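Local coordinates for protein RTX-adhesin (Marinomonas primoryensis, PDB 5IRB) that binds its Antarctic bacterium to diatoms and ice, represented here by a calcium-binding run of beta-rich domains from the much longer chain, at residues A24-V36 with G63-S75; L74-V86 with T97-S109. One frame throughout, in Å; residues are numbered along the deposited sequence.

Contact 1: A24-V36 with G63-S75. With CA (calcium ion), chain C.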
loop_
_atom_site.group_PDB
_atom_site.type_symbol
_atom_site.label_atom_id
_atom_site.label_comp_id
_atom_site.label_asym_id
_atom_site.label_seq_id
_atom_site.Cartn_x
_atom_site.Cartn_y
_atom_site.Cartn_z
ATOM N N ALA A 24 16.305 21.087 -5.987
ATOM C CA ALA A 24 17.640 21.372 -5.482
ATOM C C ALA A 24 18.221 22.629 -6.156
ATOM O O ALA A 24 18.835 23.477 -5.499
ATOM C CB ALA A 24 18.554 20.176 -5.690
ATOM N N GLU A 25 17.996 22.763 -7.460
ATOM C CA GLU A 25 18.454 23.943 -8.187
ATOM C C GLU A 25 17.746 25.192 -7.665
ATOM O O GLU A 25 18.392 26.203 -7.376
ATOM C CB GLU A 25 18.245 23.764 -9.693
ATOM C CG GLU A 25 19.177 22.709 -10.281
ATOM C CD GLU A 25 18.866 22.378 -11.717
ATOM O OE1 GLU A 25 17.674 22.418 -12.092
ATOM O OE2 GLU A 25 19.822 22.101 -12.479
ATOM N N ALA A 26 16.426 25.105 -7.531
ATOM C CA ALA A 26 15.612 26.187 -6.974
ATOM C C ALA A 26 16.048 26.640 -5.580
ATOM O O ALA A 26 15.942 27.826 -5.235
ATOM C CB ALA A 26 14.143 25.763 -6.941
ATOM N N GLY A 27 16.528 25.702 -4.772
ATOM C CA GLY A 27 16.954 26.043 -3.433
ATOM C C GLY A 27 18.347 26.622 -3.308
ATOM O O GLY A 27 18.783 26.923 -2.199
ATOM N N GLY A 28 19.058 26.801 -4.421
ATOM C CA GLY A 28 20.395 27.372 -4.337
ATOM C C GLY A 28 20.642 28.478 -5.347
ATOM O O GLY A 28 19.706 29.096 -5.845
ATOM N N THR A 29 21.906 28.697 -5.694
ATOM C CA THR A 29 22.227 29.639 -6.749
ATOM C C THR A 29 22.474 28.892 -8.062
ATOM O O THR A 29 22.915 27.743 -8.063
ATOM C CB THR A 29 23.458 30.481 -6.393
ATOM O OG1 THR A 29 24.607 29.629 -6.339
ATOM C CG2 THR A 29 23.263 31.177 -5.031
ATOM N N VAL A 30 22.153 29.551 -9.173
ATOM C CA VAL A 30 22.228 28.950 -10.496
ATOM C C VAL A 30 23.059 29.853 -11.430
ATOM O O VAL A 30 22.952 31.073 -11.365
ATOM C CB VAL A 30 20.810 28.723 -11.061
ATOM C CG1 VAL A 30 20.860 28.334 -12.518
ATOM C CG2 VAL A 30 20.060 27.641 -10.228
ATOM N N THR A 31 23.883 29.245 -12.280
ATOM C CA THR A 31 24.673 29.968 -13.252
ATOM C C THR A 31 24.026 29.953 -14.623
ATOM O O THR A 31 23.819 28.891 -15.211
ATOM C CB THR A 31 26.075 29.383 -13.349
ATOM O OG1 THR A 31 26.685 29.461 -12.059
ATOM C CG2 THR A 31 26.918 30.180 -14.354
ATOM N N LEU A 32 23.668 31.139 -15.102
ATOM C CA LEU A 32 23.115 31.302 -16.427
ATOM C C LEU A 32 24.233 31.839 -17.304
ATOM O O LEU A 32 25.093 32.563 -16.824
ATOM C CB LEU A 32 21.933 32.266 -16.393
ATOM C CG LEU A 32 20.762 31.883 -15.488
ATOM C CD1 LEU A 32 19.654 32.924 -15.558
ATOM C CD2 LEU A 32 20.228 30.510 -15.872
ATOM N N THR A 33 24.226 31.480 -18.582
ATOM C CA THR A 33 25.356 31.766 -19.447
ATOM C C THR A 33 24.834 32.063 -20.837
ATOM O O THR A 33 23.700 31.714 -21.163
ATOM C CB THR A 33 26.370 30.603 -19.541
ATOM O OG1 THR A 33 25.808 29.533 -20.303
ATOM C CG2 THR A 33 26.812 30.104 -18.164
ATOM N N GLY A 34 25.664 32.707 -21.654
ATOM C CA GLY A 34 25.330 32.886 -23.041
ATOM C C GLY A 34 26.467 33.506 -23.810
ATOM O O GLY A 34 27.625 33.499 -23.375
ATOM N N VAL A 35 26.127 34.054 -24.968
ATOM C CA VAL A 35 27.114 34.623 -25.871
ATOM C C VAL A 35 26.535 35.888 -26.493
ATOM O O VAL A 35 25.311 36.018 -26.640
ATOM C CB VAL A 35 27.535 33.639 -26.974
ATOM C CG1 VAL A 35 28.302 32.477 -26.392
ATOM C CG2 VAL A 35 26.325 33.151 -27.759
ATOM N N VAL A 36 27.418 36.819 -26.833
ATOM C CA VAL A 36 27.062 37.991 -27.624
ATOM C C VAL A 36 27.817 37.842 -28.942
ATOM O O VAL A 36 29.014 37.643 -28.940
ATOM C CB VAL A 36 27.440 39.320 -26.934
ATOM C CG1 VAL A 36 27.062 40.519 -27.819
ATOM C CG2 VAL A 36 26.812 39.430 -25.543
ATOM N N GLY A 63 33.355 36.918 -26.095
ATOM C CA GLY A 63 31.935 37.061 -26.344
ATOM C C GLY A 63 31.002 36.311 -25.408
ATOM O O GLY A 63 29.790 36.530 -25.450
ATOM N N THR A 64 31.539 35.408 -24.589
ATOM C CA THR A 64 30.694 34.678 -23.648
ATOM C C THR A 64 30.438 35.484 -22.379
ATOM O O THR A 64 31.118 36.469 -22.099
ATOM C CB THR A 64 31.316 33.323 -23.200
ATOM O OG1 THR A 64 32.535 33.576 -22.486
ATOM C CG2 THR A 64 31.592 32.405 -24.382
ATOM N N TRP A 65 29.453 35.046 -21.604
ATOM C CA TRP A 65 29.164 35.661 -20.323
ATOM C C TRP A 65 28.475 34.632 -19.437
ATOM O O TRP A 65 27.951 33.632 -19.920
ATOM C CB TRP A 65 28.267 36.890 -20.461
ATOM C CG TRP A 65 26.988 36.635 -21.208
ATOM C CD1 TRP A 65 26.790 36.739 -22.549
ATOM C CD2 TRP A 65 25.743 36.180 -20.655
ATOM N NE1 TRP A 65 25.493 36.415 -22.859
ATOM C CE2 TRP A 65 24.830 36.062 -21.708
ATOM C CE3 TRP A 65 25.310 35.870 -19.355
ATOM C CZ2 TRP A 65 23.511 35.663 -21.520
ATOM C CZ3 TRP A 65 24.001 35.469 -19.164
ATOM C CH2 TRP A 65 23.117 35.369 -20.240
ATOM N N SER A 66 28.476 34.909 -18.144
ATOM C CA SER A 66 28.003 33.973 -17.147
ATOM C C SER A 66 27.711 34.767 -15.884
ATOM O O SER A 66 28.439 35.703 -15.561
ATOM C CB SER A 66 29.029 32.872 -16.900
ATOM O OG SER A 66 29.295 32.749 -15.517
ATOM N N VAL A 67 26.626 34.422 -15.201
ATOM C CA VAL A 67 26.173 35.179 -14.040
ATOM C C VAL A 67 25.397 34.297 -13.061
ATOM O O VAL A 67 24.598 33.457 -13.459
ATOM C CB VAL A 67 25.276 36.391 -14.442
ATOM C CG1 VAL A 67 23.988 35.949 -15.115
ATOM C CG2 VAL A 67 25.007 37.311 -13.239
ATOM N N SER A 68 25.695 34.481 -11.783
ATOM C CA SER A 68 24.998 33.811 -10.691
ATOM C C SER A 68 23.633 34.440 -10.393
ATOM O O SER A 68 23.534 35.661 -10.180
ATOM C CB SER A 68 25.869 33.847 -9.445
ATOM O OG SER A 68 26.228 32.539 -9.061
ATOM N N VAL A 69 22.581 33.616 -10.385
ATOM C CA VAL A 69 21.246 34.112 -10.048
ATOM C C VAL A 69 20.595 33.238 -8.963
ATOM O O VAL A 69 21.000 32.095 -8.762
ATOM C CB VAL A 69 20.327 34.176 -11.280
ATOM C CG1 VAL A 69 21.003 34.948 -12.393
ATOM C CG2 VAL A 69 19.945 32.784 -11.770
ATOM N N ALA A 70 19.618 33.786 -8.246
ATOM C CA ALA A 70 18.890 32.999 -7.244
ATOM C C ALA A 70 17.978 31.957 -7.906
ATOM O O ALA A 70 17.097 32.284 -8.697
ATOM C CB ALA A 70 18.092 33.916 -6.329
ATOM N N GLY A 71 18.173 30.691 -7.560
ATOM C CA GLY A 71 17.228 29.668 -7.995
ATOM C C GLY A 71 15.786 30.026 -7.660
ATOM O O GLY A 71 14.880 29.751 -8.442
ATOM N N SER A 72 15.588 30.725 -6.545
ATOM C CA SER A 72 14.248 31.085 -6.078
ATOM C C SER A 72 13.571 32.051 -7.032
ATOM O O SER A 72 12.361 31.961 -7.249
ATOM C CB SER A 72 14.304 31.709 -4.675
ATOM O OG SER A 72 14.927 32.990 -4.696
ATOM N N ASP A 73 14.360 32.948 -7.636
ATOM C CA ASP A 73 13.832 33.851 -8.647
ATOM C C ASP A 73 13.453 33.110 -9.917
ATOM O O ASP A 73 12.423 33.401 -10.512
ATOM C CB ASP A 73 14.836 34.971 -8.937
ATOM C CG ASP A 73 14.913 35.964 -7.801
ATOM O OD1 ASP A 73 13.881 36.146 -7.118
ATOM O OD2 ASP A 73 15.988 36.550 -7.571
ATOM N N LEU A 74 14.258 32.135 -10.317
ATOM C CA LEU A 74 13.903 31.322 -11.473
ATOM C C LEU A 74 12.622 30.516 -11.171
ATOM O O LEU A 74 11.679 30.490 -11.963
ATOM C CB LEU A 74 15.059 30.380 -11.847
ATOM C CG LEU A 74 16.316 30.980 -12.491
ATOM C CD1 LEU A 74 17.488 30.005 -12.446
ATOM C CD2 LEU A 74 15.985 31.366 -13.927
ATOM N N SER A 75 12.561 29.923 -9.986
ATOM C CA SER A 75 11.411 29.106 -9.630
ATOM C C SER A 75 10.125 29.941 -9.542
ATOM O O SER A 75 9.063 29.512 -10.001
ATOM C CB SER A 75 11.681 28.397 -8.300
ATOM O OG SER A 75 10.537 27.680 -7.884
HETATM CA CA CA C . 18.524 21.328 -14.304
HETATM O O HOH W 1 17.589 30.243 -4.494
HETATM O O HOH W 2 17.034 19.081 -13.590
HETATM O O HOH W 3 19.170 18.757 -13.201
HETATM O O HOH W 4 20.741 20.494 -15.070
#
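Strands 29-36 and 64-70 pair antiparallel in the three-stranded sheet of the N-terminal domain of this fragment, a beta sandwich consistent with an Ig-like fold. Backbone bonds run in both directions between Val30 and Val69, Leu32 and Val67, and Gly34 and Trp65. Val36 N closes the ladder on Gly63 O at 2.8 Å.

Trp65 folds back over its own hydrogen-bonded partner. Its CG sits between the backbone N and the carbonyl carbon (chi1 54°), which swings the indole across the strand pair. Gly34 has no side chain, and the ring lies flat on its backbone. Gly34 CA makes a CH-pi contact 3.8 Å from the centroid of the five-membered ring of Trp65. Thr33 C lies over the same face, nearer the rim.

Further along that side, Leu32 CD1 meets Val69 CG2 at 3.8 Å, the two side chains crossing nearly at right angles. Val30 CG1 touches Leu74 CD1, also at 3.8 Å, and so ties the strand to helix 71-76.

At the helix start, Gly71 N donates to Gly28 O at 2.8 Å. Water 1 donates to Ala26 O and Gly28 O and accepts from Ser72 N. Glu25 grips a calcium ion with both OE1 (2.6 Å) and OE2 (2.4 Å); Thr16, Asp18 and Val20 complete the protein ligands.

Strand 8-12 borders strand 29-38 on its other edge. Leu48 and Ile50 of strand 43-50 pack on Leu32, while Tyr55 and Thr57 of strand 53-58 pack on Val69 and Trp65.

Contact 2: L74-V86 with T97-S109. With CA (calcium ion), chain H.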
loop_
_atom_site.group_PDB
_atom_site.type_symbol
_atom_site.label_atom_id
_atom_site.label_comp_id
_atom_site.label_asym_id
_atom_site.label_seq_id
_atom_site.Cartn_x
_atom_site.Cartn_y
_atom_site.Cartn_z
ATOM N N LEU A 74 14.258 32.135 -10.317
ATOM C CA LEU A 74 13.903 31.322 -11.473
ATOM C C LEU A 74 12.622 30.516 -11.171
ATOM O O LEU A 74 11.679 30.490 -11.963
ATOM C CB LEU A 74 15.059 30.380 -11.847
ATOM C CG LEU A 74 16.316 30.980 -12.491
ATOM C CD1 LEU A 74 17.488 30.005 -12.446
ATOM C CD2 LEU A 74 15.985 31.366 -13.927
ATOM N N SER A 75 12.561 29.923 -9.986
ATOM C CA SER A 75 11.411 29.106 -9.630
ATOM C C SER A 75 10.125 29.941 -9.542
ATOM O O SER A 75 9.063 29.512 -10.001
ATOM C CB SER A 75 11.681 28.397 -8.300
ATOM O OG SER A 75 10.537 27.680 -7.884
ATOM N N ALA A 76 10.250 31.159 -9.025
ATOM C CA ALA A 76 9.114 32.066 -8.868
ATOM C C ALA A 76 8.725 32.831 -10.134
ATOM O O ALA A 76 7.622 33.388 -10.195
ATOM C CB ALA A 76 9.392 33.057 -7.748
ATOM N N ASP A 77 9.624 32.899 -11.119
ATOM C CA ASP A 77 9.399 33.769 -12.282
ATOM C C ASP A 77 8.099 33.376 -12.982
ATOM O O ASP A 77 7.972 32.268 -13.511
ATOM C CB ASP A 77 10.590 33.698 -13.258
ATOM C CG ASP A 77 10.401 34.574 -14.495
ATOM O OD1 ASP A 77 10.690 35.805 -14.431
ATOM O OD2 ASP A 77 9.959 34.021 -15.541
ATOM N N SER A 78 7.154 34.313 -13.002
ATOM C CA SER A 78 5.775 34.009 -13.391
ATOM C C SER A 78 5.647 33.342 -14.760
ATOM O O SER A 78 4.905 32.372 -14.890
ATOM C CB SER A 78 4.907 35.265 -13.351
ATOM O OG SER A 78 5.615 36.372 -13.862
ATOM N N ASP A 79 6.343 33.840 -15.784
ATOM C CA ASP A 79 6.151 33.229 -17.095
ATOM C C ASP A 79 7.225 32.215 -17.464
ATOM O O ASP A 79 7.226 31.720 -18.583
ATOM C CB ASP A 79 6.040 34.299 -18.187
ATOM C CG ASP A 79 7.276 35.177 -18.283
ATOM O OD1 ASP A 79 8.195 35.031 -17.465
ATOM O OD2 ASP A 79 7.312 36.029 -19.180
ATOM N N ARG A 80 8.107 31.885 -16.522
ATOM C CA ARG A 80 9.218 30.966 -16.798
ATOM C C ARG A 80 10.021 31.425 -18.026
ATOM O O ARG A 80 10.390 30.626 -18.886
ATOM C CB ARG A 80 8.721 29.519 -16.974
ATOM C CG ARG A 80 8.401 28.778 -15.645
ATOM C CD ARG A 80 7.045 29.140 -15.070
ATOM N NE ARG A 80 6.670 28.260 -13.954
ATOM C CZ ARG A 80 7.030 28.445 -12.684
ATOM N NH1 ARG A 80 7.771 29.493 -12.334
ATOM N NH2 ARG A 80 6.646 27.588 -11.751
ATOM N N ILE A 81 10.243 32.734 -18.108
ATOM C CA ILE A 81 11.077 33.323 -19.163
ATOM C C ILE A 81 12.073 34.282 -18.549
ATOM O O ILE A 81 11.693 35.156 -17.769
ATOM C CB ILE A 81 10.255 34.090 -20.223
ATOM C CG1 ILE A 81 9.288 33.167 -20.955
ATOM C CG2 ILE A 81 11.171 34.758 -21.250
ATOM C CD1 ILE A 81 8.205 33.933 -21.660
ATOM N N VAL A 82 13.343 34.087 -18.888
ATOM C CA VAL A 82 14.390 35.036 -18.564
ATOM C C VAL A 82 14.384 36.137 -19.646
ATOM O O VAL A 82 14.527 35.827 -20.824
ATOM C CB VAL A 82 15.764 34.355 -18.515
ATOM C CG1 VAL A 82 16.862 35.398 -18.263
ATOM C CG2 VAL A 82 15.798 33.256 -17.453
ATOM N N ASP A 83 14.221 37.401 -19.253
ATOM C CA ASP A 83 14.401 38.523 -20.190
ATOM C C ASP A 83 15.829 39.056 -20.093
ATOM O O ASP A 83 16.330 39.317 -18.997
ATOM C CB ASP A 83 13.393 39.655 -19.921
ATOM C CG ASP A 83 11.931 39.181 -19.947
ATOM O OD1 ASP A 83 11.512 38.485 -20.903
ATOM O OD2 ASP A 83 11.180 39.534 -19.008
ATOM N N ALA A 84 16.469 39.248 -21.240
ATOM C CA ALA A 84 17.856 39.681 -21.238
ATOM C C ALA A 84 18.089 40.814 -22.225
ATOM O O ALA A 84 17.457 40.874 -23.273
ATOM C CB ALA A 84 18.757 38.515 -21.569
ATOM N N SER A 85 18.990 41.710 -21.874
ATOM C CA SER A 85 19.474 42.678 -22.850
ATOM C C SER A 85 20.967 42.948 -22.677
ATOM O O SER A 85 21.557 42.648 -21.625
ATOM C CB SER A 85 18.659 43.971 -22.758
ATOM O OG SER A 85 18.854 44.604 -21.506
ATOM N N VAL A 86 21.593 43.464 -23.737
ATOM C CA VAL A 86 23.020 43.748 -23.686
ATOM C C VAL A 86 23.325 45.105 -24.355
ATOM O O VAL A 86 22.673 45.482 -25.330
ATOM C CB VAL A 86 23.836 42.609 -24.341
ATOM C CG1 VAL A 86 23.497 42.468 -25.815
ATOM C CG2 VAL A 86 25.352 42.800 -24.121
ATOM N N THR A 97 23.146 47.647 -29.004
ATOM C CA THR A 97 22.273 46.999 -28.043
ATOM C C THR A 97 21.554 45.819 -28.681
ATOM O O THR A 97 21.313 45.810 -29.884
ATOM C CB THR A 97 21.228 47.974 -27.482
ATOM O OG1 THR A 97 20.481 48.533 -28.577
ATOM C CG2 THR A 97 21.900 49.111 -26.732
ATOM N N ALA A 98 21.219 44.815 -27.872
ATOM C CA ALA A 98 20.292 43.768 -28.322
ATOM C C ALA A 98 19.472 43.217 -27.155
ATOM O O ALA A 98 19.799 43.484 -26.002
ATOM C CB ALA A 98 21.050 42.644 -29.011
ATOM N N ASP A 99 18.406 42.477 -27.484
ATOM C CA ASP A 99 17.513 41.844 -26.517
ATOM C C ASP A 99 17.481 40.343 -26.737
ATOM O O ASP A 99 17.812 39.863 -27.811
ATOM C CB ASP A 99 16.060 42.336 -26.649
ATOM C CG ASP A 99 15.872 43.767 -26.223
ATOM O OD1 ASP A 99 16.449 44.178 -25.194
ATOM O OD2 ASP A 99 15.112 44.481 -26.914
ATOM N N SER A 100 17.012 39.606 -25.737
ATOM C CA SER A 100 16.802 38.185 -25.933
ATOM C C SER A 100 15.923 37.647 -24.811
ATOM O O SER A 100 15.733 38.306 -23.782
ATOM C CB SER A 100 18.134 37.437 -25.964
ATOM O OG SER A 100 17.945 36.096 -26.372
ATOM N N THR A 101 15.396 36.453 -25.012
ATOM C CA THR A 101 14.652 35.781 -23.960
ATOM C C THR A 101 15.071 34.324 -23.959
ATOM O O THR A 101 15.615 33.826 -24.952
ATOM C CB THR A 101 13.121 35.877 -24.131
ATOM O OG1 THR A 101 12.749 35.229 -25.349
ATOM C CG2 THR A 101 12.645 37.342 -24.151
ATOM N N GLU A 102 14.801 33.660 -22.828
ATOM C CA GLU A 102 15.039 32.244 -22.648
ATOM C C GLU A 102 13.948 31.672 -21.751
ATOM O O GLU A 102 13.804 32.057 -20.594
ATOM C CB GLU A 102 16.421 32.004 -22.025
ATOM C CG GLU A 102 16.848 30.537 -21.991
ATOM C CD GLU A 102 16.964 29.938 -23.369
ATOM O OE1 GLU A 102 17.151 30.706 -24.331
ATOM O OE2 GLU A 102 16.860 28.697 -23.491
ATOM N N SER A 103 13.161 30.772 -22.314
ATOM C CA SER A 103 12.168 30.047 -21.537
ATOM C C SER A 103 12.777 28.807 -20.900
ATOM O O SER A 103 13.805 28.287 -21.343
ATOM C CB SER A 103 10.979 29.662 -22.407
ATOM O OG SER A 103 11.325 28.647 -23.325
ATOM N N PHE A 104 12.158 28.364 -19.816
ATOM C CA PHE A 104 12.647 27.197 -19.102
ATOM C C PHE A 104 11.466 26.536 -18.417
ATOM O O PHE A 104 10.361 27.087 -18.404
ATOM C CB PHE A 104 13.753 27.570 -18.115
ATOM C CG PHE A 104 13.336 28.576 -17.096
ATOM C CD1 PHE A 104 13.338 29.932 -17.397
ATOM C CD2 PHE A 104 12.938 28.176 -15.835
ATOM C CE1 PHE A 104 12.952 30.861 -16.465
ATOM C CE2 PHE A 104 12.548 29.099 -14.897
ATOM C CZ PHE A 104 12.551 30.451 -15.213
ATOM N N ILE A 105 11.704 25.339 -17.894
ATOM C CA ILE A 105 10.689 24.578 -17.157
ATOM C C ILE A 105 11.017 24.501 -15.670
ATOM O O ILE A 105 12.161 24.239 -15.291
ATOM C CB ILE A 105 10.580 23.168 -17.733
ATOM C CG1 ILE A 105 10.187 23.256 -19.214
ATOM C CG2 ILE A 105 9.630 22.277 -16.886
ATOM C CD1 ILE A 105 10.300 21.952 -19.951
ATOM N N VAL A 106 10.010 24.719 -14.828
ATOM C CA VAL A 106 10.159 24.506 -13.391
ATOM C C VAL A 106 9.377 23.254 -12.964
ATOM O O VAL A 106 8.169 23.174 -13.160
ATOM C CB VAL A 106 9.679 25.715 -12.579
ATOM C CG1 VAL A 106 9.847 25.456 -11.088
ATOM C CG2 VAL A 106 10.469 26.965 -12.979
ATOM N N LYS A 107 10.105 22.310 -12.373
ATOM C CA LYS A 107 9.606 21.018 -11.896
ATOM C C LYS A 107 10.295 20.690 -10.588
ATOM O O LYS A 107 11.340 20.050 -10.578
ATOM C CB LYS A 107 9.875 19.923 -12.930
ATOM C CG LYS A 107 9.239 18.555 -12.630
ATOM C CD LYS A 107 7.724 18.582 -12.575
ATOM C CE LYS A 107 7.172 17.179 -12.269
ATOM N NZ LYS A 107 7.638 16.184 -13.291
ATOM N N THR A 108 9.719 21.150 -9.485
ATOM C CA THR A 108 10.393 21.029 -8.210
ATOM C C THR A 108 9.817 19.941 -7.303
ATOM O O THR A 108 10.396 19.647 -6.260
ATOM C CB THR A 108 10.316 22.350 -7.455
ATOM O OG1 THR A 108 8.939 22.730 -7.366
ATOM C CG2 THR A 108 11.100 23.452 -8.192
ATOM N N SER A 109 8.693 19.348 -7.694
ATOM C CA SER A 109 8.229 18.128 -7.044
ATOM C C SER A 109 7.345 17.280 -7.948
ATOM O O SER A 109 6.986 17.684 -9.053
ATOM C CB SER A 109 7.477 18.453 -5.749
ATOM O OG SER A 109 6.345 19.256 -6.015
HETATM CA CA CA H . 9.979 36.334 -16.645
HETATM O O HOH W 5 8.222 37.513 -15.252
HETATM O O HOH W 6 9.323 37.704 -18.590
HETATM O O HOH W 7 11.584 38.280 -16.253
#
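Thr97 sets its CB against Val86 O, 3.6 Å away. Ala98 follows with backbone bonds in both directions to Val86, and its CB rests on Val86 CG1. Asp99 brings OD1 to within 3.3 Å of Ser85 CB. Ser100 is bonded both ways to Ala84, and its OG is held by Leu10 O. On the face shared with Asp99, Thr101 CB packs on Ile81 CG2 at 3.7 Å, and its CG2 lies alongside Asp83 OD1. Glu102 pairs both ways with Val82.

These bonds pair strands 81-89 and 95-106, the two arms of a beta hairpin. A calcium loop leads into it: Asp77 binds the ion through both carboxylate oxygens, Asp79 through OD1 and Ile81 through its carbonyl. Ile81 N donates to both Asp77 OD2 and Asp79 OD1, the latter closing an Asx turn. Three waters complete the ion's seven-atom shell; two donate to Asp83 OD2.

Phe104 N donates to Arg80 O at 3.0 Å. The Phe104 ring is sandwiched: Arg80 CB covers one face, and Leu74 CD2 makes a CH-pi contact over the other, 4.2 Å from the Phe104 centroid. Leu74 O lies at the edge, in the ring plane.

Val106 CG2 sits over the Arg80 guanidinium, 3.7 Å above its plane. Bent at chi2 (80°), Arg80 reaches back to give NH1 to Ser75 O at 2.7 Å and to Asp77 O at 3.0 Å. Thr108 brings CG2 near Ser75 OG.

In the fold
The two contacts belong to facing sheets of one domain: contact 1 to the three-stranded sheet, contact 2 to the mixed sheet. Their centres are 10 Å apart. Helix 71-76 leads from one to the other and supplies Leu74 and Ser75 to both. Leu74 lies between the two sheets, touching Val30 of contact 1 and Phe104 of contact 2. They also touch directly at two places. Val36 CG2 meets Val86 CG2 at 3.9 Å, and Ala26 CB meets Thr108 CG2 at 4.0 Å. Each contact carries part of a calcium site, and the two ions are 17.4 Å apart. Contact 1 gives one residue, Glu25, to its ion, whereas contact 2 holds all the protein ligands of the other.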